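Local coordinates for protein probable amidase (Thermus thermophilus, PDB 2DC0) that is a probable amidase of the amidase family, a mixed alpha/beta protein in which helices pack around a large mixed beta sheet, at residues V233-V237 with L267-V271; G392-L398 with L410-Y416; F244-L249 with T383-P387; D2-K7 with S212-F218. All blocks are in the same frame, centred on the assembly; numbering follows the deposited sequence.

Interactions 1 and 2 belong to the mixed sheet; interactions 3 and 4 pack against it. Interaction 1 lies at the outer margin of the sheet and interaction 2 further in, their centres about 17 Å apart, and neither touches the other. Interaction 2 is the hub: it touches interaction 3, where Gln411 packs on Thr385 and the centres are about 14 Å apart, and also interaction 4, where Leu396 and Leu398 pack on Val213 and the centres are about 18 Å apart. Interactions 3 and 4 are the most distant pair, with centres about 30 Å apart. Interaction 4 ties the N-terminal helix to helix 213-224.

Interaction 1. Residues V233-V237 with L267-V271; sequences VQNPV and LRAEV
Asn235, Pro236 and Val237 run in beside Arg268, Ala269 and Glu270 at the N-terminal starts of two parallel neighbours in the mixed sheet, the strands of a beta-alpha-beta unit made by strand 237-240, helix 251-263 and strand 270-273. Asn235 opens the contact from a left-handed backbone conformation, which asparagine tolerates well. Its ND2 reaches Arg268 O in a weak hydrogen bond of 3.4 Å, and a water reinforces the link, accepting from Asn235 N at 2.8 Å and donating to Arg268 O, also at 2.8 Å. One carbonyl therefore holds the approach to the strand by two routes. Pro236 follows, its ring, which holds phi near -62°, suiting the extended run into the strand: CG lies 3.7 Å from Ala269 CB, a methyl small enough to let the chains close up. Trp428 of helix 419-430 packs on both residues. Pro236 O then accepts from Glu270 N at 2.9 Å. Val237 begins the strand proper, paired with Glu270 so that both side chains leave the same face, side by side and pointing the same way. On its other flank Val237 N bonds to Asp349. The carboxylate of Glu270 salt-bridges Arg272 through OE2, while the extended chain, running alongside Val237, brings OE1 to 4.0 Å from Val237 CG2.

Interaction 2. Residues G392-L398 with L410-Y416; sequences GVPTLAL and LQVVGAY
Leu398 and Leu410 pair part-way along a beta hairpin, strands 395-403 and 406-413, set antiparallel inside the mixed sheet. Leu410 N donates to Leu398 O at 2.7 Å and Leu398 N returns a bond to Leu410 O. Leu396 and Val412 repeat this reciprocal pattern, and all four side chains leave the same face, a greasy surface on which Val422 and Leu429 of helix 419-430 pack. Further along, Gly414 N bonds to Pro394 O at 3.0 Å.

Val393, just ahead of the strand, shows how tightly the open end is packed. Its CB stands 3.3 Å from Gly414 O, a buried oxygen with no hydrogen-bond partner. CG1, anti to the carbonyl carbon, reaches 3.8 Å from Tyr416 N, and CG2 points to Val413 CG1 at 3.8 Å. The beta-branched valine thus sets one methyl against Val413 and the other beside Tyr416, whose CD1 lies 4.1 Å from CG1. Thr395 OG1 donates to Val393 O, a bond that probably helps hold the backbone as it enters the strand. Gly392 ends the preceding helix in a Schellman motif, whose positive phi glycine adopts easily, and its O lies over the rim of one face of the Tyr416 ring, 3.6 Å from CE1.

Interaction 3. Residues F244-L249 with T383-P387; sequences FLEGRL and TLTLP
Phe244 and Leu384 bring the end of helix 242-245 against residues 383-387 in a mainly apolar contact without hydrogen bonds across it. The CG of Phe244 is anti to the backbone N (chi1 177°), which sends the ring across toward Thr383 and Pro387. CZ meets Thr383 O edge-on, in the ring plane, at 3.4 Å, and lies 3.8 Å from Pro387 CG. Leu384 splits its two methyls between partners: CD2 touches Leu245 CD2 at 3.7 Å, and CD1 touches Leu249 CD2 at 3.9 Å, each pair of side chains crossing at about a right angle. The forked tip of a leucine is well suited to this double task. Arg248 adds its aliphatic stem, with CD 3.7 Å from Thr383 CG2, and that methyl also sits over one face of the guanidinium.

One layer out, a type II turn sets Leu245 and Arg248 relative to each other, closed by Arg248 N to Leu245 O at 2.8 Å, with Gly247 taking the positive phi of its third position. Leu249 N bonds to Glu371, and Thr383 OG1 to Glu379 O. Helix 251-263 and strand 350-354 pack on Leu245 and Leu249, while Tyr282 of helix 281-296 backs Thr383.

Interaction 4. Residues D2-K7 with S212-F218; sequences DLLEAK and SVRDAHF
Ser212 and Asp2 are both N-caps, and they meet: Ser212 OG donates to Asp2 OD2 at 3.0 Å while accepting a weak capping bond from Asp215 N. Arg214 comes next, its CG placed between the backbone N and the carbonyl carbon (chi1 66°) and its chain extended beyond, so that the guanidinium reaches Asp2 side-on. NE bonds to Asp2 OD2 at 2.9 Å and NH2 to Asp2 OD1 at 3.0 Å, a two-nitrogen salt bridge. Asp2 OD1 also caps Glu5 N, so each carboxylate oxygen has two donors, which hold the group's orientation. Leu4 CB covers one guanidinium face, a non-polar lid for a broad flat cation. Asp215 then acts like a further cap for helix 3-11: OD2 takes Leu3 N at 2.6 Å and OD1 takes Leu4 N at 3.2 Å. The nearby carboxylates of Asp2 and Asp215 would be expected to repel, an effect probably offset by Arg214 and the N terminus of helix 3-11. Phe218 ends the segment with a CH-pi contact, Leu4 CD2 standing 3.7 Å from the ring centroid over one face. Lys7 CD reaches Phe218 CZ at 3.9 Å, its NZ being salt-bridged to Glu11. Segments 3-7 and 213-218 of the two helices run at 83° to each other, with strand 206-210 touching Asp215 through Thr210 and helix 419-430 reaching Val213 N through Glu430.

Interaction 1. Residues V233-V237 with L267-V271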
# COMPACT_ATOMS: atom_id res chain seq x y z
N VAL A 233 -8.98 -25.12 7.08
CA VAL A 233 -8.83 -24.28 8.25
C VAL A 233 -8.66 -25.14 9.49
O VAL A 233 -9.45 -26.06 9.72
CB VAL A 233 -10.06 -23.36 8.45
CG1 VAL A 233 -9.92 -22.59 9.75
CG2 VAL A 233 -10.19 -22.40 7.28
N GLN A 234 -7.65 -24.84 10.29
CA GLN A 234 -7.37 -25.58 11.51
C GLN A 234 -6.78 -24.65 12.56
O GLN A 234 -5.75 -24.01 12.32
CB GLN A 234 -6.38 -26.72 11.25
CG GLN A 234 -5.81 -27.36 12.51
CD GLN A 234 -4.69 -28.35 12.23
OE1 GLN A 234 -3.79 -28.07 11.43
NE2 GLN A 234 -4.72 -29.50 12.90
N ASN A 235 -7.42 -24.55 13.72
CA ASN A 235 -6.92 -23.70 14.79
C ASN A 235 -6.67 -22.28 14.31
O ASN A 235 -5.57 -21.74 14.47
CB ASN A 235 -5.64 -24.30 15.36
CG ASN A 235 -5.88 -25.65 16.04
OD1 ASN A 235 -5.03 -26.54 16.00
ND2 ASN A 235 -7.03 -25.79 16.66
N PRO A 236 -7.68 -21.65 13.70
CA PRO A 236 -7.52 -20.28 13.21
C PRO A 236 -7.20 -19.32 14.36
O PRO A 236 -7.68 -19.49 15.48
CB PRO A 236 -8.87 -19.98 12.57
CG PRO A 236 -9.82 -20.78 13.42
CD PRO A 236 -9.08 -22.09 13.57
N VAL A 237 -6.36 -18.33 14.07
CA VAL A 237 -5.99 -17.33 15.06
C VAL A 237 -6.54 -16.00 14.56
O VAL A 237 -6.15 -15.52 13.50
CB VAL A 237 -4.45 -17.21 15.21
CG1 VAL A 237 -4.10 -16.15 16.23
CG2 VAL A 237 -3.87 -18.57 15.63
N LEU A 267 -14.71 -23.27 20.13
CA LEU A 267 -14.83 -23.69 18.73
C LEU A 267 -13.47 -24.09 18.17
O LEU A 267 -13.32 -24.30 16.97
CB LEU A 267 -15.45 -22.58 17.89
CG LEU A 267 -16.93 -22.29 18.17
CD1 LEU A 267 -17.36 -21.03 17.43
CD2 LEU A 267 -17.77 -23.48 17.73
N ARG A 268 -12.48 -24.18 19.05
CA ARG A 268 -11.13 -24.56 18.66
C ARG A 268 -10.43 -23.49 17.81
O ARG A 268 -9.78 -23.80 16.82
CB ARG A 268 -11.16 -25.90 17.92
CG ARG A 268 -11.83 -27.03 18.70
CD ARG A 268 -10.98 -27.47 19.88
NE ARG A 268 -11.58 -28.61 20.59
CZ ARG A 268 -12.61 -28.52 21.43
NH1 ARG A 268 -13.17 -27.34 21.67
NH2 ARG A 268 -13.09 -29.61 22.01
N ALA A 269 -10.60 -22.24 18.22
CA ALA A 269 -9.98 -21.11 17.55
C ALA A 269 -9.30 -20.29 18.63
O ALA A 269 -9.57 -20.49 19.82
CB ALA A 269 -11.04 -20.26 16.83
N GLU A 270 -8.42 -19.37 18.24
CA GLU A 270 -7.74 -18.53 19.22
C GLU A 270 -8.04 -17.06 18.94
O GLU A 270 -8.20 -16.66 17.78
CB GLU A 270 -6.23 -18.74 19.17
CG GLU A 270 -5.52 -18.30 20.45
CD GLU A 270 -4.04 -18.05 20.26
OE1 GLU A 270 -3.38 -18.85 19.57
OE2 GLU A 270 -3.53 -17.04 20.81
N VAL A 271 -8.13 -16.27 20.00
CA VAL A 271 -8.42 -14.85 19.87
C VAL A 271 -7.30 -14.03 20.52
O VAL A 271 -7.02 -14.19 21.71
CB VAL A 271 -9.74 -14.49 20.57
CG1 VAL A 271 -10.02 -13.00 20.42
CG2 VAL A 271 -10.88 -15.32 19.99
O HOH W 1 -9.76 -25.68 14.80

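Interaction 2. Residues G392-L398 with L410-Y416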
# COMPACT_ATOMS: atom_id res chain seq x y z
N GLY A 392 -6.83 -1.37 0.54
CA GLY A 392 -6.95 -2.44 -0.43
C GLY A 392 -6.89 -3.91 -0.05
O GLY A 392 -6.76 -4.76 -0.94
N VAL A 393 -7.01 -4.24 1.23
CA VAL A 393 -6.94 -5.63 1.66
C VAL A 393 -8.27 -6.37 1.56
O VAL A 393 -9.33 -5.77 1.73
CB VAL A 393 -6.40 -5.74 3.10
CG1 VAL A 393 -4.99 -5.18 3.16
CG2 VAL A 393 -7.30 -4.99 4.06
N PRO A 394 -8.23 -7.68 1.27
CA PRO A 394 -9.45 -8.48 1.14
C PRO A 394 -10.25 -8.52 2.43
O PRO A 394 -9.72 -8.85 3.49
CB PRO A 394 -8.93 -9.86 0.73
CG PRO A 394 -7.57 -9.91 1.40
CD PRO A 394 -7.03 -8.52 1.13
N THR A 395 -11.53 -8.16 2.34
CA THR A 395 -12.39 -8.13 3.52
C THR A 395 -13.77 -8.71 3.23
O THR A 395 -14.46 -8.30 2.30
CB THR A 395 -12.55 -6.69 4.03
OG1 THR A 395 -11.25 -6.09 4.14
CG2 THR A 395 -13.22 -6.69 5.39
N LEU A 396 -14.17 -9.67 4.06
CA LEU A 396 -15.46 -10.33 3.92
C LEU A 396 -16.44 -9.84 4.97
O LEU A 396 -16.06 -9.58 6.12
CB LEU A 396 -15.29 -11.84 4.08
CG LEU A 396 -16.55 -12.69 4.06
CD1 LEU A 396 -17.11 -12.70 2.63
CD2 LEU A 396 -16.24 -14.12 4.50
N ALA A 397 -17.71 -9.68 4.59
CA ALA A 397 -18.75 -9.30 5.54
C ALA A 397 -19.77 -10.44 5.50
O ALA A 397 -20.23 -10.81 4.42
CB ALA A 397 -19.41 -7.97 5.14
N LEU A 398 -20.07 -11.02 6.66
CA LEU A 398 -21.06 -12.08 6.75
C LEU A 398 -21.87 -11.92 8.03
O LEU A 398 -21.36 -11.41 9.03
CB LEU A 398 -20.40 -13.47 6.72
CG LEU A 398 -19.09 -13.78 7.47
CD1 LEU A 398 -18.99 -13.04 8.77
CD2 LEU A 398 -19.02 -15.30 7.68
N LEU A 410 -20.36 -9.25 10.35
CA LEU A 410 -19.01 -9.38 10.88
C LEU A 410 -17.99 -9.24 9.76
O LEU A 410 -18.20 -9.73 8.65
CB LEU A 410 -18.83 -10.76 11.53
CG LEU A 410 -17.44 -11.09 12.09
CD1 LEU A 410 -17.20 -10.28 13.38
CD2 LEU A 410 -17.35 -12.59 12.40
N GLN A 411 -16.89 -8.55 10.05
CA GLN A 411 -15.84 -8.38 9.06
C GLN A 411 -14.69 -9.32 9.34
O GLN A 411 -14.28 -9.48 10.49
CB GLN A 411 -15.29 -6.95 9.08
CG GLN A 411 -16.18 -5.91 8.44
CD GLN A 411 -15.48 -4.56 8.36
OE1 GLN A 411 -15.34 -3.87 9.37
NE2 GLN A 411 -15.03 -4.19 7.17
N VAL A 412 -14.19 -9.95 8.28
CA VAL A 412 -13.05 -10.85 8.36
C VAL A 412 -12.03 -10.18 7.44
O VAL A 412 -12.24 -10.10 6.23
CB VAL A 412 -13.38 -12.26 7.81
CG1 VAL A 412 -12.16 -13.17 7.95
CG2 VAL A 412 -14.58 -12.85 8.56
N VAL A 413 -10.95 -9.66 8.03
CA VAL A 413 -9.92 -8.94 7.29
C VAL A 413 -8.62 -9.71 7.12
O VAL A 413 -8.03 -10.15 8.10
CB VAL A 413 -9.58 -7.61 8.01
CG1 VAL A 413 -8.60 -6.79 7.19
CG2 VAL A 413 -10.86 -6.82 8.29
N GLY A 414 -8.15 -9.86 5.88
CA GLY A 414 -6.91 -10.59 5.64
C GLY A 414 -5.82 -9.72 5.05
O GLY A 414 -6.04 -8.54 4.75
N ALA A 415 -4.63 -10.29 4.88
CA ALA A 415 -3.50 -9.58 4.31
C ALA A 415 -3.74 -9.37 2.82
O ALA A 415 -4.52 -10.09 2.21
CB ALA A 415 -2.20 -10.38 4.52
N TYR A 416 -3.05 -8.38 2.26
CA TYR A 416 -3.18 -8.04 0.85
C TYR A 416 -2.94 -9.30 0.01
O TYR A 416 -1.97 -10.03 0.23
CB TYR A 416 -2.15 -6.96 0.51
CG TYR A 416 -2.55 -6.03 -0.62
CD1 TYR A 416 -2.94 -4.72 -0.37
CD2 TYR A 416 -2.55 -6.48 -1.93
CE1 TYR A 416 -3.30 -3.86 -1.41
CE2 TYR A 416 -2.92 -5.63 -2.98
CZ TYR A 416 -3.29 -4.33 -2.71
OH TYR A 416 -3.64 -3.51 -3.75

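Interaction 3. Residues F244-L249 with T383-P387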
# COMPACT_ATOMS: atom_id res chain seq x y z
N PHE A 244 -8.82 0.17 18.34
CA PHE A 244 -9.51 0.78 17.21
C PHE A 244 -11.02 0.80 17.45
O PHE A 244 -11.71 1.77 17.09
CB PHE A 244 -9.22 -0.00 15.93
CG PHE A 244 -9.95 0.52 14.72
CD1 PHE A 244 -9.57 1.72 14.14
CD2 PHE A 244 -11.03 -0.18 14.19
CE1 PHE A 244 -10.27 2.22 13.03
CE2 PHE A 244 -11.73 0.31 13.08
CZ PHE A 244 -11.35 1.51 12.51
N LEU A 245 -11.54 -0.26 18.06
CA LEU A 245 -12.99 -0.38 18.31
C LEU A 245 -13.49 0.37 19.54
O LEU A 245 -14.69 0.61 19.69
CB LEU A 245 -13.36 -1.86 18.45
CG LEU A 245 -13.20 -2.72 17.19
CD1 LEU A 245 -13.45 -4.18 17.56
CD2 LEU A 245 -14.18 -2.26 16.12
N GLU A 246 -12.56 0.73 20.42
CA GLU A 246 -12.91 1.43 21.64
C GLU A 246 -13.86 2.61 21.41
O GLU A 246 -13.53 3.57 20.72
CB GLU A 246 -11.62 1.92 22.31
CG GLU A 246 -11.82 2.54 23.66
CD GLU A 246 -10.51 2.70 24.40
OE1 GLU A 246 -9.96 1.68 24.87
OE2 GLU A 246 -10.01 3.84 24.48
N GLY A 247 -15.06 2.50 21.98
CA GLY A 247 -16.05 3.56 21.85
C GLY A 247 -16.73 3.70 20.50
O GLY A 247 -17.55 4.61 20.32
N ARG A 248 -16.44 2.82 19.56
CA ARG A 248 -17.05 2.94 18.24
C ARG A 248 -18.17 1.95 17.94
O ARG A 248 -18.68 1.90 16.82
CB ARG A 248 -15.97 2.86 17.16
CG ARG A 248 -14.98 4.03 17.22
CD ARG A 248 -14.30 4.28 15.88
NE ARG A 248 -13.32 5.37 15.93
CZ ARG A 248 -13.61 6.66 15.86
NH1 ARG A 248 -14.87 7.08 15.75
NH2 ARG A 248 -12.63 7.56 15.90
N LEU A 249 -18.56 1.17 18.94
CA LEU A 249 -19.63 0.20 18.77
C LEU A 249 -20.82 0.58 19.64
O LEU A 249 -20.66 1.27 20.65
CB LEU A 249 -19.15 -1.20 19.17
CG LEU A 249 -18.02 -1.81 18.34
CD1 LEU A 249 -17.67 -3.18 18.89
CD2 LEU A 249 -18.46 -1.91 16.89
N THR A 383 -16.58 4.47 9.56
CA THR A 383 -15.30 4.31 10.24
C THR A 383 -14.82 2.87 10.40
O THR A 383 -13.63 2.59 10.28
CB THR A 383 -15.32 4.97 11.64
OG1 THR A 383 -15.67 6.35 11.51
CG2 THR A 383 -13.95 4.87 12.29
N LEU A 384 -15.74 1.91 10.65
CA LEU A 384 -15.40 0.50 10.83
C LEU A 384 -14.94 -0.20 9.55
O LEU A 384 -14.13 -1.13 9.59
CB LEU A 384 -16.59 -0.26 11.41
CG LEU A 384 -17.05 0.21 12.79
CD1 LEU A 384 -18.28 -0.58 13.21
CD2 LEU A 384 -15.92 0.03 13.79
N THR A 385 -15.45 0.25 8.41
CA THR A 385 -15.12 -0.38 7.14
C THR A 385 -14.06 0.30 6.28
O THR A 385 -13.24 -0.36 5.65
CB THR A 385 -16.38 -0.56 6.29
OG1 THR A 385 -17.09 0.69 6.24
CG2 THR A 385 -17.29 -1.62 6.91
N LEU A 386 -14.06 1.63 6.26
CA LEU A 386 -13.14 2.36 5.39
C LEU A 386 -11.64 2.04 5.43
O LEU A 386 -10.97 2.14 4.40
CB LEU A 386 -13.37 3.87 5.57
CG LEU A 386 -12.99 4.58 6.89
CD1 LEU A 386 -11.49 4.81 6.93
CD2 LEU A 386 -13.72 5.94 6.96
N PRO A 387 -11.08 1.64 6.58
CA PRO A 387 -9.64 1.36 6.60
C PRO A 387 -9.20 0.26 5.64
O PRO A 387 -8.16 0.38 4.98
CB PRO A 387 -9.39 0.95 8.06
CG PRO A 387 -10.48 1.65 8.82
CD PRO A 387 -11.67 1.43 7.92

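Interaction 4. Residues D2-K7 with S212-F218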
# COMPACT_ATOMS: atom_id res chain seq x y z
N ASP A 2 -29.07 -20.87 -3.05
CA ASP A 2 -27.97 -20.03 -3.50
C ASP A 2 -27.51 -20.44 -4.90
O ASP A 2 -28.06 -21.36 -5.49
CB ASP A 2 -26.81 -20.05 -2.50
CG ASP A 2 -26.16 -21.41 -2.38
OD1 ASP A 2 -26.55 -22.35 -3.11
OD2 ASP A 2 -25.24 -21.55 -1.54
N LEU A 3 -26.50 -19.73 -5.41
CA LEU A 3 -25.97 -20.00 -6.75
C LEU A 3 -25.56 -21.44 -7.02
O LEU A 3 -25.97 -22.03 -8.02
CB LEU A 3 -24.75 -19.10 -7.03
CG LEU A 3 -24.99 -17.64 -7.41
CD1 LEU A 3 -23.66 -16.91 -7.45
CD2 LEU A 3 -25.67 -17.58 -8.77
N LEU A 4 -24.75 -22.01 -6.12
CA LEU A 4 -24.28 -23.37 -6.30
C LEU A 4 -25.37 -24.43 -6.20
O LEU A 4 -25.30 -25.45 -6.87
CB LEU A 4 -23.13 -23.66 -5.33
CG LEU A 4 -21.90 -22.78 -5.58
CD1 LEU A 4 -20.82 -23.08 -4.55
CD2 LEU A 4 -21.37 -23.03 -6.98
N GLU A 5 -26.38 -24.18 -5.37
CA GLU A 5 -27.47 -25.15 -5.25
C GLU A 5 -28.32 -25.08 -6.51
O GLU A 5 -28.75 -26.11 -7.04
CB GLU A 5 -28.34 -24.86 -4.02
CG GLU A 5 -29.31 -25.99 -3.70
CD GLU A 5 -30.42 -25.56 -2.76
OE1 GLU A 5 -30.11 -25.05 -1.65
OE2 GLU A 5 -31.61 -25.74 -3.11
N ALA A 6 -28.57 -23.87 -7.00
CA ALA A 6 -29.37 -23.69 -8.21
C ALA A 6 -28.63 -24.30 -9.39
O ALA A 6 -29.23 -24.89 -10.29
CB ALA A 6 -29.61 -22.20 -8.47
N LYS A 7 -27.31 -24.17 -9.38
CA LYS A 7 -26.47 -24.71 -10.43
C LYS A 7 -26.57 -26.24 -10.43
O LYS A 7 -26.48 -26.88 -11.47
CB LYS A 7 -25.02 -24.26 -10.21
CG LYS A 7 -24.06 -24.63 -11.32
CD LYS A 7 -22.72 -23.95 -11.11
CE LYS A 7 -21.72 -24.37 -12.17
NZ LYS A 7 -21.40 -25.82 -12.05
N SER A 212 -24.28 -16.82 0.45
CA SER A 212 -23.37 -17.70 1.18
C SER A 212 -21.92 -17.41 0.85
O SER A 212 -21.62 -16.78 -0.17
CB SER A 212 -23.67 -19.16 0.84
OG SER A 212 -23.42 -19.39 -0.53
N VAL A 213 -21.02 -17.89 1.70
CA VAL A 213 -19.60 -17.67 1.46
C VAL A 213 -19.10 -18.48 0.26
O VAL A 213 -18.23 -18.00 -0.48
CB VAL A 213 -18.76 -18.03 2.70
CG1 VAL A 213 -17.27 -17.90 2.38
CG2 VAL A 213 -19.12 -17.10 3.86
N ARG A 214 -19.64 -19.68 0.05
CA ARG A 214 -19.19 -20.49 -1.08
C ARG A 214 -19.55 -19.80 -2.40
O ARG A 214 -18.83 -19.93 -3.39
CB ARG A 214 -19.78 -21.90 -1.02
CG ARG A 214 -21.29 -21.98 -1.19
CD ARG A 214 -21.76 -23.43 -1.21
NE ARG A 214 -23.17 -23.54 -1.57
CZ ARG A 214 -23.79 -24.70 -1.78
NH1 ARG A 214 -23.11 -25.84 -1.67
NH2 ARG A 214 -25.07 -24.73 -2.11
N ASP A 215 -20.67 -19.08 -2.41
CA ASP A 215 -21.08 -18.35 -3.60
C ASP A 215 -20.13 -17.17 -3.82
O ASP A 215 -19.76 -16.86 -4.95
CB ASP A 215 -22.51 -17.81 -3.44
CG ASP A 215 -23.57 -18.82 -3.87
OD1 ASP A 215 -23.23 -20.00 -4.11
OD2 ASP A 215 -24.74 -18.43 -3.97
N ALA A 216 -19.75 -16.51 -2.73
CA ALA A 216 -18.85 -15.35 -2.81
C ALA A 216 -17.52 -15.75 -3.46
O ALA A 216 -16.99 -15.03 -4.30
CB ALA A 216 -18.61 -14.77 -1.40
N HIS A 217 -16.97 -16.88 -3.03
CA HIS A 217 -15.72 -17.40 -3.57
C HIS A 217 -15.90 -17.79 -5.05
O HIS A 217 -15.09 -17.44 -5.90
CB HIS A 217 -15.28 -18.64 -2.78
CG HIS A 217 -14.26 -19.47 -3.49
ND1 HIS A 217 -12.95 -19.08 -3.63
CD2 HIS A 217 -14.36 -20.67 -4.11
CE1 HIS A 217 -12.29 -20.00 -4.32
NE2 HIS A 217 -13.12 -20.97 -4.62
N PHE A 218 -16.97 -18.52 -5.32
CA PHE A 218 -17.29 -18.98 -6.67
C PHE A 218 -17.38 -17.83 -7.65
O PHE A 218 -16.75 -17.85 -8.71
CB PHE A 218 -18.63 -19.74 -6.63
CG PHE A 218 -19.09 -20.25 -7.97
CD1 PHE A 218 -18.28 -21.08 -8.74
CD2 PHE A 218 -20.36 -19.92 -8.45
CE1 PHE A 218 -18.73 -21.58 -9.97
CE2 PHE A 218 -20.81 -20.41 -9.67
CZ PHE A 218 -20.00 -21.25 -10.43